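Local coordinates for cell cycle regulatory protein GcrA (Caulobacter crescentus, PDB 5YIU) that acts as a cell cycle regulator and transcription activator, the piece here being its DNA-binding domain, which probably contacts DNA through a helix-turn-helix fold, at residues A[5-10]-A[30-35]. Residues are numbered along the deposited sequence; the frame is centred on the assembly and turned at random.
Sequences MSWTDE and KQLGGV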
ATOM      1  N   MET A   5      -0.615 -10.397   0.210  1.00  9.58           N
ATOM      2  CA  MET A   5       0.008 -10.013   1.479  0.53  9.36           C
ATOM      3  C   MET A   5      -1.014  -9.404   2.423  1.00  9.25           C
ATOM      4  O   MET A   5      -1.866  -8.630   2.003  1.00 11.07           O
ATOM      5  CB  MET A   5       1.123  -8.988   1.258  0.53 11.36           C
ATOM      6  CG  MET A   5       2.316  -9.479   0.471  0.53 10.27           C
ATOM      7  SD  MET A   5       3.233 -10.776   1.315  0.53 12.58           S
ATOM      8  CE  MET A   5       4.706 -10.845   0.285  0.53  8.42           C
ATOM      9  N   SER A   6      -0.931  -9.737   3.703  1.00  9.20           N
ATOM     10  CA  SER A   6      -1.760  -9.106   4.721  0.57  7.08           C
ATOM     11  C   SER A   6      -1.366  -7.650   4.899  1.00  8.11           C
ATOM     12  O   SER A   6      -0.179  -7.312   4.799  1.00  8.14           O
ATOM     13  CB  SER A   6      -1.571  -9.814   6.061  0.57  9.90           C
ATOM     14  OG  SER A   6      -2.106 -11.120   6.030  0.57 11.76           O
ATOM     15  N   TRP A   7      -2.343  -6.798   5.178  1.00  7.74           N
ATOM     16  CA  TRP A   7      -2.070  -5.414   5.518  1.00  8.42           C
ATOM     17  C   TRP A   7      -1.739  -5.354   6.998  1.00  9.89           C
ATOM     18  O   TRP A   7      -2.578  -5.015   7.830  1.00 10.51           O
ATOM     19  CB  TRP A   7      -3.275  -4.540   5.190  1.00  6.28           C
ATOM     20  CG  TRP A   7      -3.432  -4.342   3.713  1.00  6.81           C
ATOM     21  CD1 TRP A   7      -4.392  -4.887   2.905  1.00  8.61           C
ATOM     22  CD2 TRP A   7      -2.580  -3.567   2.858  1.00  7.90           C
ATOM     23  NE1 TRP A   7      -4.192  -4.497   1.603  1.00  9.13           N
ATOM     24  CE2 TRP A   7      -3.091  -3.680   1.549  1.00  8.17           C
ATOM     25  CE3 TRP A   7      -1.439  -2.780   3.076  1.00  7.92           C
ATOM     26  CZ2 TRP A   7      -2.495  -3.043   0.464  1.00 11.80           C
ATOM     27  CZ3 TRP A   7      -0.855  -2.151   1.994  1.00 10.81           C
ATOM     28  CH2 TRP A   7      -1.384  -2.287   0.708  1.00 11.00           C
ATOM     29  N   THR A   8      -0.505  -5.722   7.317  1.00  7.55           N
ATOM     30  CA  THR A   8       0.001  -5.657   8.681  1.00 10.01           C
ATOM     31  C   THR A   8       0.077  -4.210   9.147  1.00  9.99           C
ATOM     32  O   THR A   8       0.055  -3.291   8.336  1.00  9.38           O
ATOM     33  CB  THR A   8       1.411  -6.239   8.746  1.00 11.48           C
ATOM     34  OG1 THR A   8       2.264  -5.481   7.875  1.00 11.95           O
ATOM     35  CG2 THR A   8       1.408  -7.721   8.325  1.00 11.22           C
ATOM     36  N   ASP A   9       0.182  -4.002  10.452  1.00 12.10           N
ATOM     37  CA  ASP A   9       0.312  -2.654  10.983  1.00 11.36           C
ATOM     38  C   ASP A   9       1.487  -1.929  10.345  1.00 10.43           C
ATOM     39  O   ASP A   9       1.390  -0.741  10.038  1.00 11.23           O
ATOM     40  CB  ASP A   9       0.477  -2.673  12.501  1.00 12.23           C
ATOM     41  CG  ASP A   9      -0.788  -3.076  13.220  1.00 19.99           C
ATOM     42  OD1 ASP A   9      -1.847  -3.199  12.563  1.00 21.77           O
ATOM     43  OD2 ASP A   9      -0.726  -3.269  14.452  1.00 24.53           O
ATOM     44  N   GLU A  10       2.592  -2.632  10.125  1.00 11.25           N
ATOM     45  CA  GLU A  10       3.752  -1.989   9.526  1.00 12.32           C
ATOM     46  C   GLU A  10       3.500  -1.587   8.074  1.00 10.83           C
ATOM     47  O   GLU A  10       3.902  -0.517   7.636  1.00 11.08           O
ATOM     48  CB  GLU A  10       5.002  -2.872   9.626  1.00 15.33           C
ATOM     49  CG  GLU A  10       6.268  -2.153   9.173  1.00 26.67           C
ATOM     50  CD  GLU A  10       7.486  -3.052   9.131  1.00 41.82           C
ATOM     51  OE1 GLU A  10       7.391  -4.214   9.576  1.00 52.43           O
ATOM     52  OE2 GLU A  10       8.542  -2.589   8.648  1.00 61.90           O
ATOM     53  N   LYS A  30       5.961  -0.813  -5.108  1.00 10.95           N
ATOM     54  CA  LYS A  30       7.326  -1.289  -5.306  1.00 14.73           C
ATOM     55  C   LYS A  30       8.059  -1.384  -3.969  1.00 13.38           C
ATOM     56  O   LYS A  30       8.761  -2.359  -3.702  1.00 16.09           O
ATOM     57  CB  LYS A  30       8.076  -0.356  -6.259  1.00 17.30           C
ATOM     58  CG  LYS A  30       9.368  -0.921  -6.826  1.00 24.13           C
ATOM     59  CD  LYS A  30      10.585  -0.338  -6.133  1.00 44.61           C
ATOM     60  CE  LYS A  30      11.874  -0.832  -6.774  1.00 55.82           C
ATOM     61  NZ  LYS A  30      13.077  -0.284  -6.090  1.00 54.38           N
ATOM     62  N   GLN A  31       7.890  -0.378  -3.122  1.00 11.91           N
ATOM     63  CA  GLN A  31       8.566  -0.384  -1.826  1.00 12.69           C
ATOM     64  C   GLN A  31       7.994  -1.408  -0.838  1.00 13.07           C
ATOM     65  O   GLN A  31       8.735  -2.030  -0.087  1.00 14.95           O
ATOM     66  CB  GLN A  31       8.589   1.021  -1.228  1.00 13.54           C
ATOM     67  CG  GLN A  31       9.389   1.997  -2.080  1.00 17.46           C
ATOM     68  CD  GLN A  31       9.625   3.330  -1.407  1.00 26.86           C
ATOM     69  OE1 GLN A  31       9.683   3.424  -0.179  1.00 22.79           O
ATOM     70  NE2 GLN A  31       9.764   4.377  -2.215  1.00 25.06           N
ATOM     71  N   LEU A  32       6.681  -1.600  -0.841  1.00 11.18           N
ATOM     72  CA  LEU A  32       6.068  -2.599   0.026  1.00 11.80           C
ATOM     73  C   LEU A  32       6.434  -4.010  -0.411  1.00 11.95           C
ATOM     74  O   LEU A  32       6.743  -4.868   0.416  1.00 14.26           O
ATOM     75  CB  LEU A  32       4.548  -2.450  -0.003  1.00 10.40           C
ATOM     76  CG  LEU A  32       3.939  -1.230   0.683  1.00  8.96           C
ATOM     77  CD1 LEU A  32       2.468  -1.143   0.324  1.00  9.89           C
ATOM     78  CD2 LEU A  32       4.124  -1.332   2.195  1.00 13.52           C
ATOM     79  N   GLY A  33       6.388  -4.242  -1.717  1.00 11.49           N
ATOM     80  CA  GLY A  33       6.683  -5.551  -2.271  1.00 12.88           C
ATOM     81  C   GLY A  33       5.491  -6.486  -2.231  1.00  9.13           C
ATOM     82  O   GLY A  33       4.678  -6.425  -1.305  1.00 11.94           O
ATOM     83  N   GLY A  34       5.384  -7.353  -3.237  1.00 11.25           N
ATOM     84  CA  GLY A  34       4.349  -8.371  -3.267  1.00 13.02           C
ATOM     85  C   GLY A  34       2.914  -7.872  -3.355  1.00 12.48           C
ATOM     86  O   GLY A  34       1.985  -8.586  -3.004  1.00 12.30           O
ATOM     87  N   VAL A  35       2.730  -6.642  -3.817  1.00 11.41           N
ATOM     88  CA  VAL A  35       1.397  -6.063  -3.946  1.00 13.50           C
ATOM     89  C   VAL A  35       1.408  -5.162  -5.177  1.00  9.79           C
ATOM     90  O   VAL A  35       2.452  -4.613  -5.539  1.00 12.12           O
ATOM     91  CB  VAL A  35       1.006  -5.273  -2.653  1.00 10.95           C
ATOM     92  CG1 VAL A  35       1.935  -4.080  -2.432  1.00 10.81           C
ATOM     93  CG2 VAL A  35      -0.445  -4.823  -2.677  1.00 10.24           C
TER
HETATM   94  O   HOH W   1      -0.552  -8.570  -2.042  1.00 13.81           O
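W7 turns its CG away from its own carbonyl carbon (chi1 -73°), and this carries the six-membered part of the indole across to L32 and V35. V35 meets it with CG2, the branch that lies opposite its backbone N. L32 CD1 comes to the edge of the ring, near its plane, 3.9 Å from W7 CZ3 and 4.0 Å from W7 CH2. V35 CG2 approaches W7 CZ2 obliquely, at 4.2 Å. Both side chains cross W7 at about a right angle. W7 is also the centre of an inverse gamma turn, just before T8 caps helix 9-21. The domain is a small bundle of three helices, consistent with the helix-turn-helix family to which GcrA belongs. Here the N-terminal lead-in packs against the turn between helices 25-32 and 37-47, and W7 also touches L15, K43 and R46. The helix end at L32 passes into G33 and G34, both with positive phi. In one of its two modelled conformers, M5 brings CG to 3.6 Å from G34 O, so this touch is less certain. In that conformer a water also links the two backbones, accepting from M5 N (2.9 Å) and donating to G34 O (2.7 Å). R11 of helix 9-21 donates to the carbonyl oxygens of L32 and G33.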